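Local coordinates for protein glutathione s-transferase (Haemonchus contortus, PDB 2WS2) that probably transfers glutathione to electrophilic substrates, giving an S-substituted glutathione, a halide ion and a proton, at residues E85-S90 against Y147-S152; Q94-L99 against D157-E162; K107-L110 against D116-A119; D151-A156 against E184-N189; M163-H168 against K194-R199. All coordinates share one frame; numbering follows the deposited sequence.

In the fold
The N-terminal thioredoxin-like part comes first in the chain, and all five contacts lie beyond it, among helices of the C-terminal domain. Contact 1 ties the first half of helix 82-100 to the loop before helix 155-162; contact 2 joins the two helices themselves, so these two closures cross. Nested inside both is contact 3, a short loop between helices 103-107 and 118-143. Contact 4 starts on D151 and S152, where contact 1 ends, crosses contact 2, and brings the start of helix 155-162 to the end of helix 177-186. Contact 5 closes last, linking the loop after helix 155-162 to helix 190-198 and crossing contact 4.

Contact 1: residues E85-S90 against Y147-S152; sequences EAVVDS and YLVGDS
Methyl groups alone carry the meeting of V149 with V87 and V88, and no flat group comes between them. Within the two segments the one ring is that of Y147, which stands back in the same loop as V149: the carbonyl carbon of S152 lies over the centre of one ring face, 4.2 Å above its plane, and K185 makes a cation-pi contact with the ring. V149 itself points at helix 82-100. Its chi1 of 179° sets CG1 anti to the backbone N and leaves CG2 beside that N, anti to the carbonyl carbon, so the two branches spread over neighbouring helix residues. CG2 of V149 presses on V87 CG1 at 3.4 Å, closer than two methyls usually sit. CG1 of V149 bridges, 3.7 Å from that same V87 CG1 and 3.9 Å from V88 CG2; the V88 side chain runs across V149 at about a right angle. F155 of helix 155-162 also packs on V88, while E84 and I91 extend the helix surface that V149 touches. One turn on, S90 OG donates to V87 O over 2.7 Å, a bond within the helix. Hydrogen bonds to N143, T145 and D157 hold the loop's backbone, among them L148 N to D157 OD1, while what V149 shares with V87 and V88 is wholly apolar and rests on close methyl fit.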
# COMPACT_ATOMS: atom_id res chain seq x y z
N GLU A 85 -7.44 -5.27 12.50
CA GLU A 85 -7.57 -5.00 11.07
C GLU A 85 -6.43 -4.12 10.61
O GLU A 85 -6.04 -4.14 9.45
CB GLU A 85 -8.90 -4.33 10.77
CG GLU A 85 -10.06 -5.24 10.92
CD GLU A 85 -11.36 -4.57 10.59
OE1 GLU A 85 -11.55 -4.09 9.45
OE2 GLU A 85 -12.22 -4.54 11.50
N ALA A 86 -5.89 -3.35 11.52
CA ALA A 86 -4.84 -2.42 11.15
C ALA A 86 -3.57 -3.21 11.24
O ALA A 86 -2.63 -2.98 10.53
CB ALA A 86 -4.80 -1.25 12.09
N VAL A 87 -3.52 -4.09 12.21
CA VAL A 87 -2.34 -4.98 12.32
C VAL A 87 -2.14 -5.75 11.00
O VAL A 87 -1.05 -5.79 10.44
CB VAL A 87 -2.46 -5.91 13.56
CG1 VAL A 87 -1.66 -7.25 13.35
CG2 VAL A 87 -2.03 -5.17 14.86
N VAL A 88 -3.21 -6.35 10.54
CA VAL A 88 -3.39 -7.07 9.28
C VAL A 88 -2.96 -6.21 8.10
O VAL A 88 -2.14 -6.64 7.27
CB VAL A 88 -4.87 -7.39 9.08
CG1 VAL A 88 -5.22 -7.58 7.58
CG2 VAL A 88 -5.28 -8.64 9.89
N ASP A 89 -3.47 -4.96 8.09
CA ASP A 89 -3.03 -4.00 7.12
C ASP A 89 -1.53 -3.84 7.21
O ASP A 89 -0.91 -3.94 6.22
CB ASP A 89 -3.76 -2.62 7.29
CG ASP A 89 -5.20 -2.64 6.77
OD1 ASP A 89 -5.56 -3.56 5.99
OD2 ASP A 89 -6.00 -1.71 7.09
N SER A 90 -0.94 -3.65 8.40
CA SER A 90 0.48 -3.28 8.50
C SER A 90 1.40 -4.39 8.00
O SER A 90 2.49 -4.13 7.49
CB SER A 90 0.87 -2.93 9.96
OG SER A 90 1.06 -4.15 10.72
N TYR A 147 -1.38 -18.88 13.00
CA TYR A 147 -1.74 -17.72 12.11
C TYR A 147 -1.05 -16.41 12.48
O TYR A 147 -0.56 -16.26 13.58
CB TYR A 147 -3.24 -17.45 12.15
CG TYR A 147 -4.10 -18.58 11.67
CD1 TYR A 147 -4.86 -19.33 12.56
CD2 TYR A 147 -4.17 -18.91 10.31
CE1 TYR A 147 -5.66 -20.39 12.12
CE2 TYR A 147 -4.96 -19.97 9.86
CZ TYR A 147 -5.70 -20.71 10.76
OH TYR A 147 -6.49 -21.76 10.31
N LEU A 148 -1.06 -15.42 11.58
CA LEU A 148 -0.30 -14.21 11.86
C LEU A 148 -0.98 -13.28 12.87
O LEU A 148 -0.32 -12.58 13.63
CB LEU A 148 0.09 -13.46 10.57
CG LEU A 148 1.22 -13.90 9.62
CD1 LEU A 148 0.87 -13.41 8.19
CD2 LEU A 148 2.60 -13.41 10.00
N VAL A 149 -2.31 -13.31 12.91
CA VAL A 149 -3.09 -12.29 13.62
C VAL A 149 -4.39 -12.97 14.04
O VAL A 149 -5.08 -13.58 13.23
CB VAL A 149 -3.35 -11.05 12.67
CG1 VAL A 149 -4.17 -9.99 13.37
CG2 VAL A 149 -2.03 -10.47 12.19
N GLY A 150 -4.68 -12.93 15.33
CA GLY A 150 -5.88 -13.59 15.86
C GLY A 150 -5.73 -15.08 15.66
O GLY A 150 -4.63 -15.61 15.77
N ASP A 151 -6.82 -15.76 15.31
CA ASP A 151 -6.76 -17.23 15.12
C ASP A 151 -7.70 -17.80 14.06
O ASP A 151 -8.23 -18.92 14.20
CB ASP A 151 -6.98 -17.95 16.45
CG ASP A 151 -8.04 -17.31 17.28
OD1 ASP A 151 -9.23 -17.31 16.88
OD2 ASP A 151 -7.66 -16.80 18.35
N SER A 152 -7.93 -17.01 13.01
CA SER A 152 -8.76 -17.42 11.88
C SER A 152 -7.94 -16.81 10.72
O SER A 152 -7.02 -16.00 10.97
CB SER A 152 -10.19 -16.84 11.98
OG SER A 152 -11.11 -17.35 10.97

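Contact 2: residues Q94-L99 against D157-E162; sequences QFKDFL and DLYVAE
A chi1 of 165° swings the ring of F95 away from its own backbone N and out toward helix 157-162, while the Y159 side chain points back toward helix 94-99. The two side chains cross at about a right angle. F95 CD2 rests on Y159 CB at 3.7 Å, and F95 CE2 lies just as far from Y159 CD1. Backbone of the partner helix covers one face of the phenylalanine: V160 CA makes a CH-pi contact 4.1 Å from the ring centroid, 19° off the normal, and Y159 O sits over the same ring, 3.1 Å from F95 CZ. V160 adds its CB beside F95 CD1. This buried contact lies in the all-helical C-terminal domain of a glutathione transferase, where the two segments run in the same general direction, 28° apart, with axes 10.3 Å from each other. Y159 also reaches I17, V65 and V68 in the N-terminal domain, so its ring belongs to the seam between domains as well. K96, its chain bent at chi2 and chi4, brings NZ obliquely to the phenol, 3.6 Å from Y159 OH, near enough to touch but not a hydrogen bond. On helix 94-99, Q94 is instead bonded to Q63 and Q50 of the second subunit, while F98 meets the ring of F132.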
# COMPACT_ATOMS: atom_id res chain seq x y z
N GLN A 94 3.88 -4.48 4.81
CA GLN A 94 5.27 -4.84 5.02
C GLN A 94 5.72 -5.92 4.00
O GLN A 94 6.84 -5.87 3.49
CB GLN A 94 5.48 -5.36 6.44
CG GLN A 94 6.88 -5.88 6.71
CD GLN A 94 7.86 -4.73 6.86
OE1 GLN A 94 7.46 -3.60 7.14
NE2 GLN A 94 9.13 -5.02 6.69
N PHE A 95 4.85 -6.90 3.77
CA PHE A 95 5.12 -7.93 2.77
C PHE A 95 5.28 -7.28 1.39
O PHE A 95 6.24 -7.54 0.66
CB PHE A 95 4.01 -9.00 2.78
CG PHE A 95 4.01 -9.88 1.58
CD1 PHE A 95 4.97 -10.89 1.43
CD2 PHE A 95 3.06 -9.71 0.57
CE1 PHE A 95 4.99 -11.71 0.31
CE2 PHE A 95 3.05 -10.55 -0.57
CZ PHE A 95 4.03 -11.55 -0.70
N LYS A 96 4.37 -6.35 1.09
CA LYS A 96 4.43 -5.61 -0.16
C LYS A 96 5.78 -4.89 -0.35
O LYS A 96 6.31 -4.87 -1.45
CB LYS A 96 3.25 -4.63 -0.25
CG LYS A 96 2.69 -4.47 -1.65
CD LYS A 96 1.66 -5.58 -1.94
CE LYS A 96 1.18 -5.54 -3.36
NZ LYS A 96 -0.27 -5.96 -3.42
N ASP A 97 6.35 -4.29 0.71
CA ASP A 97 7.66 -3.63 0.58
C ASP A 97 8.76 -4.66 0.37
O ASP A 97 9.84 -4.35 -0.12
CB ASP A 97 8.01 -2.79 1.82
CG ASP A 97 7.21 -1.49 1.92
OD1 ASP A 97 6.57 -1.08 0.92
OD2 ASP A 97 7.22 -0.86 3.01
N PHE A 98 8.48 -5.89 0.79
CA PHE A 98 9.42 -6.97 0.60
C PHE A 98 9.38 -7.32 -0.87
O PHE A 98 10.42 -7.46 -1.48
CB PHE A 98 9.09 -8.17 1.49
CG PHE A 98 9.83 -9.45 1.10
CD1 PHE A 98 11.18 -9.61 1.39
CD2 PHE A 98 9.16 -10.49 0.48
CE1 PHE A 98 11.86 -10.79 1.05
CE2 PHE A 98 9.83 -11.69 0.15
CZ PHE A 98 11.18 -11.83 0.44
N LEU A 99 8.18 -7.43 -1.42
CA LEU A 99 7.97 -7.59 -2.86
C LEU A 99 8.75 -6.60 -3.73
O LEU A 99 9.40 -7.01 -4.69
CB LEU A 99 6.48 -7.56 -3.21
CG LEU A 99 5.96 -8.92 -3.68
CD1 LEU A 99 6.32 -10.02 -2.68
CD2 LEU A 99 4.47 -8.92 -4.05
N ASP A 157 -2.35 -13.43 6.00
CA ASP A 157 -2.02 -14.84 5.72
C ASP A 157 -1.98 -15.14 4.21
O ASP A 157 -1.04 -15.76 3.72
CB ASP A 157 -3.05 -15.72 6.43
CG ASP A 157 -2.87 -15.69 7.94
OD1 ASP A 157 -1.74 -15.82 8.39
OD2 ASP A 157 -3.85 -15.52 8.67
N LEU A 158 -2.98 -14.67 3.47
CA LEU A 158 -3.06 -15.01 2.07
C LEU A 158 -1.85 -14.50 1.31
O LEU A 158 -1.27 -15.23 0.50
CB LEU A 158 -4.41 -14.64 1.45
CG LEU A 158 -5.61 -15.31 2.11
CD1 LEU A 158 -6.90 -14.95 1.45
CD2 LEU A 158 -5.46 -16.87 2.19
N TYR A 159 -1.37 -13.31 1.69
CA TYR A 159 -0.36 -12.65 0.86
C TYR A 159 1.00 -13.28 1.05
O TYR A 159 1.76 -13.45 0.10
CB TYR A 159 -0.27 -11.16 1.20
CG TYR A 159 -1.06 -10.24 0.30
CD1 TYR A 159 -0.61 -9.91 -0.98
CD2 TYR A 159 -2.23 -9.63 0.75
CE1 TYR A 159 -1.32 -9.04 -1.81
CE2 TYR A 159 -2.96 -8.74 -0.09
CZ TYR A 159 -2.49 -8.46 -1.35
OH TYR A 159 -3.21 -7.62 -2.16
N VAL A 160 1.36 -13.60 2.27
CA VAL A 160 2.71 -14.06 2.46
C VAL A 160 2.85 -15.55 2.08
O VAL A 160 3.91 -15.96 1.62
CB VAL A 160 3.32 -13.64 3.85
CG1 VAL A 160 2.27 -13.01 4.73
CG2 VAL A 160 4.08 -14.80 4.57
N ALA A 161 1.77 -16.29 2.22
CA ALA A 161 1.80 -17.76 2.03
C ALA A 161 1.80 -18.12 0.55
O ALA A 161 2.33 -19.18 0.14
CB ALA A 161 0.62 -18.44 2.76
N GLU A 162 1.21 -17.22 -0.26
CA GLU A 162 1.20 -17.35 -1.71
C GLU A 162 2.56 -17.13 -2.39
O GLU A 162 2.82 -17.70 -3.43
CB GLU A 162 0.07 -16.48 -2.31
CG GLU A 162 -0.02 -16.37 -3.83
CD GLU A 162 -0.24 -17.73 -4.55
OE1 GLU A 162 0.31 -17.88 -5.65
OE2 GLU A 162 -0.98 -18.60 -4.04

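Contact 3: residues K107-L110 against D116-A119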
# COMPACT_ATOMS: atom_id res chain seq x y z
N LYS A 107 13.81 -10.82 -11.68
CA LYS A 107 13.83 -10.82 -13.13
C LYS A 107 15.14 -11.35 -13.71
O LYS A 107 15.13 -12.08 -14.70
CB LYS A 107 13.54 -9.40 -13.67
CG LYS A 107 12.26 -8.77 -13.12
CD LYS A 107 11.01 -9.60 -13.44
CE LYS A 107 10.51 -10.40 -12.25
NZ LYS A 107 9.29 -11.21 -12.55
N VAL A 108 16.26 -10.96 -13.11
CA VAL A 108 17.60 -11.48 -13.47
C VAL A 108 17.68 -13.03 -13.50
O VAL A 108 18.75 -13.62 -13.77
CB VAL A 108 18.67 -10.82 -12.57
CG1 VAL A 108 19.53 -11.82 -11.86
CG2 VAL A 108 19.48 -9.79 -13.36
N LEU A 109 16.55 -13.69 -13.25
CA LEU A 109 16.34 -15.01 -13.83
C LEU A 109 15.12 -15.02 -14.75
O LEU A 109 15.21 -15.49 -15.90
CB LEU A 109 16.28 -16.12 -12.78
CG LEU A 109 16.46 -17.50 -13.43
CD1 LEU A 109 17.39 -18.41 -12.61
CD2 LEU A 109 15.12 -18.19 -13.73
N LEU A 110 14.00 -14.50 -14.28
CA LEU A 110 12.81 -14.40 -15.14
C LEU A 110 13.02 -13.39 -16.29
O LEU A 110 14.12 -13.26 -16.83
CB LEU A 110 11.53 -14.14 -14.32
CG LEU A 110 10.91 -15.34 -13.55
CD1 LEU A 110 11.88 -15.95 -12.58
CD2 LEU A 110 9.62 -14.98 -12.81
N ASP A 116 25.06 -9.55 -12.59
CA ASP A 116 25.64 -10.53 -11.68
C ASP A 116 24.45 -10.98 -10.85
O ASP A 116 23.81 -10.15 -10.19
CB ASP A 116 26.73 -9.87 -10.82
CG ASP A 116 27.79 -10.85 -10.30
OD1 ASP A 116 27.44 -11.99 -9.89
OD2 ASP A 116 29.00 -10.47 -10.28
N LEU A 117 24.12 -12.27 -10.95
CA LEU A 117 22.89 -12.83 -10.38
C LEU A 117 23.16 -13.19 -8.93
O LEU A 117 22.30 -13.00 -8.05
CB LEU A 117 22.47 -14.07 -11.19
CG LEU A 117 21.13 -14.80 -11.03
CD1 LEU A 117 20.92 -15.71 -12.19
CD2 LEU A 117 20.99 -15.59 -9.73
N LYS A 118 24.37 -13.70 -8.70
CA LYS A 118 24.82 -14.16 -7.39
C LYS A 118 24.99 -13.00 -6.43
O LYS A 118 24.74 -13.15 -5.23
CB LYS A 118 26.14 -14.93 -7.53
CG LYS A 118 26.23 -16.19 -6.63
CD LYS A 118 25.14 -17.22 -6.99
CE LYS A 118 25.30 -17.76 -8.42
NZ LYS A 118 24.02 -18.32 -9.00
N ALA A 119 25.42 -11.84 -6.93
CA ALA A 119 25.60 -10.67 -6.07
C ALA A 119 24.38 -9.73 -6.03
O ALA A 119 24.47 -8.62 -5.50
CB ALA A 119 26.89 -9.91 -6.41
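V108 lays its CG1 methyl against the branch point of L117, with V108 CG1 3.5 Å from L117 CG, closer than two carbons normally sit. The same methyl lies 3.8 Å from L117 CB, so the valine overlaps the inner part of the leucine side chain. The two side chains slide past one another in opposite directions. L117 is stretched out, with CG anti to the backbone N (chi1 -171°) and a nearly straight continuation at chi2; this carries its CD1 past the valine methyl to the backbone behind it, 3.4 Å from V108 O. That is a carbon lying against a carbonyl oxygen, a van der Waals contact. L109 adds only a fringe: its CD1 comes no nearer than 4.5 Å to L117 CD1. D113, in the intervening turn, also touches V108. L109 is exposed, and V108 and L117 are only partly covered, so this is a small hydrophobic patch at the surface, where the fit rests on one valine and one leucine. Farther along the same loop, L110 brushes H168, near the start of another connection in the domain. The geometry is that of a short helix-loop-helix connection: the chain leaves helix 103-107, turns through five residues between the segments, and enters the long helix 118-143 of the C-terminal helical domain of glutathione transferases, with V108 and L117 closing the neck of the turn.

Contact 4: residues D151-A156 against E184-N189; sequences DSLTFA and EKVRSN
Following the chain from D151, the side chain that reaches V186 and N189 is that of L153, which points toward the segment 184-189. Its chi1 of -89° places CG beside the backbone N, and the two methyls then part company. CD1 of L153 goes to the valine, 3.8 Å from V186 CG1 and 4.2 Å from V186 CG2, the side chains crossing at a slant. CD2 takes the other direction, to N189; the two side chains come from opposite directions, with L153 CD2 3.0 Å from N189 ND2. That is short for a methyl against a nitrogen, so the exact placing of this amide is less certain than the contact itself. Y147 and L24 also touch L153. Next comes T154, at the N-cap position of helix 155-162, where its N is bonded to D157 OD2. A threonine followed three residues later by an aspartate recalls the capping box of glutathione transferases, but only the aspartate half is made here: T154 OG1 bonds instead to Y77 O. Then F155 and A156 begin the helix, F155 packing on V88 and A92 of helix 82-100. Across the contact, V186 opens a type I beta turn that runs to N189 and links helix 177-186 to helix 190-198, with N189 at the N-cap position of the latter. S188 OG donates to K185 O over 2.7 Å, bent to 112° at the oxygen, and weak backbone bonds from S188 N and N189 N reach the same carbonyl.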
# COMPACT_ATOMS: atom_id res chain seq x y z
N ASP A 151 -6.82 -15.76 15.31
CA ASP A 151 -6.76 -17.23 15.12
C ASP A 151 -7.70 -17.80 14.06
O ASP A 151 -8.23 -18.92 14.20
CB ASP A 151 -6.98 -17.95 16.45
CG ASP A 151 -8.04 -17.31 17.28
OD1 ASP A 151 -9.23 -17.31 16.88
OD2 ASP A 151 -7.66 -16.80 18.35
N SER A 152 -7.93 -17.01 13.01
CA SER A 152 -8.76 -17.42 11.88
C SER A 152 -7.94 -16.81 10.72
O SER A 152 -7.02 -16.00 10.97
CB SER A 152 -10.19 -16.84 11.98
OG SER A 152 -11.11 -17.35 10.97
N LEU A 153 -8.24 -17.21 9.49
CA LEU A 153 -7.46 -16.74 8.38
C LEU A 153 -7.74 -15.24 8.21
O LEU A 153 -8.85 -14.81 8.36
CB LEU A 153 -7.80 -17.53 7.11
CG LEU A 153 -7.01 -18.82 6.81
CD1 LEU A 153 -5.50 -18.61 6.88
CD2 LEU A 153 -7.43 -19.95 7.74
N THR A 154 -6.70 -14.47 7.95
CA THR A 154 -6.88 -13.09 7.43
C THR A 154 -6.18 -12.94 6.06
O THR A 154 -5.48 -13.87 5.64
CB THR A 154 -6.40 -12.09 8.49
OG1 THR A 154 -6.93 -10.78 8.21
CG2 THR A 154 -4.88 -12.07 8.56
N PHE A 155 -6.31 -11.79 5.34
CA PHE A 155 -5.73 -11.73 3.98
C PHE A 155 -4.24 -11.53 4.11
O PHE A 155 -3.49 -11.76 3.14
CB PHE A 155 -6.37 -10.64 3.05
CG PHE A 155 -6.21 -9.22 3.56
CD1 PHE A 155 -7.20 -8.65 4.35
CD2 PHE A 155 -5.07 -8.47 3.29
CE1 PHE A 155 -7.07 -7.35 4.88
CE2 PHE A 155 -4.93 -7.15 3.79
CZ PHE A 155 -5.94 -6.61 4.59
N ALA A 156 -3.80 -11.15 5.31
CA ALA A 156 -2.37 -11.03 5.59
C ALA A 156 -1.66 -12.40 5.50
O ALA A 156 -0.52 -12.49 5.02
CB ALA A 156 -2.14 -10.41 6.90
N GLU A 184 2.00 -23.77 4.64
CA GLU A 184 1.41 -25.10 4.50
C GLU A 184 0.03 -25.04 5.16
O GLU A 184 -0.96 -25.46 4.57
CB GLU A 184 2.26 -26.19 5.17
CG GLU A 184 3.37 -26.73 4.32
CD GLU A 184 4.00 -27.98 4.91
OE1 GLU A 184 4.02 -29.00 4.19
OE2 GLU A 184 4.42 -27.95 6.10
N LYS A 185 -0.03 -24.48 6.36
CA LYS A 185 -1.28 -24.39 7.15
C LYS A 185 -2.34 -23.53 6.48
O LYS A 185 -3.52 -23.88 6.46
CB LYS A 185 -0.97 -23.86 8.57
CG LYS A 185 -2.16 -23.55 9.46
CD LYS A 185 -1.74 -22.60 10.61
CE LYS A 185 -2.79 -22.50 11.70
NZ LYS A 185 -3.45 -23.79 12.19
N VAL A 186 -1.93 -22.40 5.93
CA VAL A 186 -2.89 -21.59 5.12
C VAL A 186 -3.45 -22.37 3.95
O VAL A 186 -4.68 -22.51 3.79
CB VAL A 186 -2.21 -20.27 4.62
CG1 VAL A 186 -3.22 -19.35 3.88
CG2 VAL A 186 -1.59 -19.61 5.77
N ARG A 187 -2.56 -22.93 3.14
CA ARG A 187 -2.99 -23.64 1.94
C ARG A 187 -3.55 -25.03 2.25
O ARG A 187 -3.91 -25.74 1.33
CB ARG A 187 -1.85 -23.79 0.94
CG ARG A 187 -1.13 -22.51 0.58
CD ARG A 187 -0.76 -22.56 -0.85
NE ARG A 187 0.59 -22.05 -1.05
CZ ARG A 187 1.68 -22.81 -1.06
NH1 ARG A 187 1.55 -24.13 -0.88
NH2 ARG A 187 2.89 -22.26 -1.25
N SER A 188 -3.60 -25.38 3.54
CA SER A 188 -4.18 -26.65 3.96
C SER A 188 -5.66 -26.43 4.23
O SER A 188 -6.46 -27.38 4.19
CB SER A 188 -3.43 -27.23 5.17
OG SER A 188 -3.77 -26.60 6.39
N ASN A 189 -6.02 -25.17 4.47
CA ASN A 189 -7.42 -24.76 4.42
C ASN A 189 -8.09 -25.41 3.19
O ASN A 189 -7.52 -25.36 2.09
CB ASN A 189 -7.48 -23.22 4.33
CG ASN A 189 -8.78 -22.67 4.86
OD1 ASN A 189 -9.83 -22.85 4.27
ND2 ASN A 189 -8.70 -21.98 5.98

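Contact 5: residues M163-H168 against K194-R199. Unlike the reference sequence in segment 163-168: G164 (reference Thr).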
# COMPACT_ATOMS: atom_id res chain seq x y z
N MET A 163 3.46 -16.33 -1.82
CA MET A 163 4.83 -16.22 -2.34
C MET A 163 5.64 -17.52 -2.24
O MET A 163 6.86 -17.53 -2.50
CB MET A 163 5.58 -15.08 -1.63
CG MET A 163 6.34 -15.47 -0.41
SD MET A 163 8.02 -14.81 -0.46
CE MET A 163 8.24 -14.51 -2.22
N GLY A 164 4.97 -18.60 -1.85
CA GLY A 164 5.55 -19.95 -1.93
C GLY A 164 5.57 -20.49 -3.36
O GLY A 164 6.14 -21.57 -3.63
N PHE A 165 5.00 -19.73 -4.29
CA PHE A 165 5.00 -20.17 -5.67
C PHE A 165 6.15 -19.65 -6.46
O PHE A 165 6.16 -19.67 -7.69
CB PHE A 165 3.66 -19.90 -6.33
CG PHE A 165 2.60 -20.76 -5.80
CD1 PHE A 165 2.65 -22.15 -6.01
CD2 PHE A 165 1.60 -20.25 -5.00
CE1 PHE A 165 1.68 -23.00 -5.47
CE2 PHE A 165 0.62 -21.08 -4.45
CZ PHE A 165 0.66 -22.47 -4.70
N THR A 166 7.18 -19.20 -5.76
CA THR A 166 8.33 -18.75 -6.49
C THR A 166 9.42 -19.79 -6.29
O THR A 166 10.57 -19.43 -6.17
CB THR A 166 8.72 -17.23 -6.22
OG1 THR A 166 9.50 -17.09 -5.04
CG2 THR A 166 7.48 -16.36 -6.07
N GLU A 167 9.04 -21.09 -6.32
CA GLU A 167 10.01 -22.20 -6.14
C GLU A 167 11.06 -22.33 -7.24
O GLU A 167 11.81 -23.34 -7.27
CB GLU A 167 9.34 -23.56 -5.86
CG GLU A 167 8.49 -24.13 -6.96
CD GLU A 167 7.07 -23.62 -6.92
OE1 GLU A 167 6.85 -22.42 -7.21
OE2 GLU A 167 6.16 -24.41 -6.60
N HIS A 168 11.09 -21.32 -8.13
CA HIS A 168 12.31 -20.92 -8.83
C HIS A 168 13.42 -20.72 -7.80
O HIS A 168 14.63 -20.78 -8.12
CB HIS A 168 12.08 -19.58 -9.56
CG HIS A 168 11.09 -19.67 -10.68
ND1 HIS A 168 11.42 -20.13 -11.94
CD2 HIS A 168 9.77 -19.35 -10.73
CE1 HIS A 168 10.35 -20.10 -12.71
NE2 HIS A 168 9.33 -19.64 -12.00
N LYS A 194 -8.25 -26.82 -2.81
CA LYS A 194 -8.97 -27.15 -4.04
C LYS A 194 -8.95 -26.05 -5.13
O LYS A 194 -9.05 -26.36 -6.32
CB LYS A 194 -10.41 -27.49 -3.65
CG LYS A 194 -11.43 -27.72 -4.73
CD LYS A 194 -11.68 -29.24 -5.10
CE LYS A 194 -10.47 -29.88 -5.75
NZ LYS A 194 -10.63 -31.32 -6.06
N TRP A 195 -8.87 -24.78 -4.70
CA TRP A 195 -8.52 -23.65 -5.57
C TRP A 195 -7.13 -23.80 -6.16
O TRP A 195 -6.96 -23.80 -7.39
CB TRP A 195 -8.59 -22.31 -4.80
CG TRP A 195 -8.10 -21.17 -5.62
CD1 TRP A 195 -7.05 -20.34 -5.36
CD2 TRP A 195 -8.63 -20.76 -6.88
NE1 TRP A 195 -6.91 -19.42 -6.37
CE2 TRP A 195 -7.86 -19.66 -7.33
CE3 TRP A 195 -9.69 -21.22 -7.69
CZ2 TRP A 195 -8.12 -19.00 -8.54
CZ3 TRP A 195 -9.94 -20.57 -8.90
CH2 TRP A 195 -9.14 -19.48 -9.31
N ILE A 196 -6.11 -23.91 -5.31
CA ILE A 196 -4.76 -24.11 -5.84
C ILE A 196 -4.56 -25.43 -6.64
O ILE A 196 -3.56 -25.59 -7.34
CB ILE A 196 -3.60 -23.88 -4.80
CG1 ILE A 196 -3.13 -25.21 -4.19
CG2 ILE A 196 -3.98 -22.83 -3.75
CD1 ILE A 196 -1.62 -25.34 -4.13
N GLU A 197 -5.52 -26.34 -6.54
CA GLU A 197 -5.48 -27.60 -7.31
C GLU A 197 -6.16 -27.45 -8.66
O GLU A 197 -5.95 -28.25 -9.56
CB GLU A 197 -6.25 -28.71 -6.59
CG GLU A 197 -5.74 -29.23 -5.24
CD GLU A 197 -6.83 -30.04 -4.55
OE1 GLU A 197 -6.56 -30.97 -3.73
OE2 GLU A 197 -8.00 -29.73 -4.82
N THR A 198 -7.03 -26.47 -8.79
CA THR A 198 -7.92 -26.41 -9.93
C THR A 198 -7.87 -25.03 -10.57
O THR A 198 -8.73 -24.69 -11.39
CB THR A 198 -9.36 -26.74 -9.53
OG1 THR A 198 -9.82 -25.78 -8.58
CG2 THR A 198 -9.48 -28.17 -8.93
N ARG A 199 -6.88 -24.23 -10.18
CA ARG A 199 -6.73 -22.92 -10.78
C ARG A 199 -5.75 -23.02 -11.93
O ARG A 199 -4.81 -23.85 -11.89
CB ARG A 199 -6.29 -21.84 -9.77
CG ARG A 199 -4.86 -21.99 -9.31
CD ARG A 199 -4.49 -21.21 -8.08
NE ARG A 199 -3.08 -21.48 -7.85
CZ ARG A 199 -2.26 -20.71 -7.15
NH1 ARG A 199 -2.70 -19.58 -6.60
NH2 ARG A 199 -0.99 -21.08 -7.03
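F165 meets R199 and so joins the loop after helix 155-162 to the residue just past the end of helix 190-198, the closing helix of the C-terminal domain in this glutathione transferase fold. Here the packing is tight. R199 reaches out with its chain extended from CG to NE, and NH2 comes down over one face of the phenylalanine, 3.0 Å above the ring plane and toward the rim, with F165 CE2 its nearest atom. The cation-pi contact is off-centre: R199 CZ stands 4.4 Å from the centroid, 29° off the normal. Nor do the flat groups lie parallel, since their planes are 52° apart. The opposite face of the ring receives R187 in a second cation-pi contact, so the phenylalanine is held between two arginines. R199 has acidic partners: its NH1 forms salt bridges with E16 and E162, which probably fix the rotation of the guanidinium and steer NH2 to the ring. E16 also accepts a hydrogen bond from W195 NE1, tying the helix to the N-terminal domain. Away from this core the contact thins out. The outer side of helix 190-198 turns to solvent, where K194, E197 and T198 are exposed. E167 and H168 are likewise exposed on the loop side. That fringe comes down to a single apolar touch, I196 CD1 lying near the plane of the F165 ring, 3.7 Å from F165 CZ.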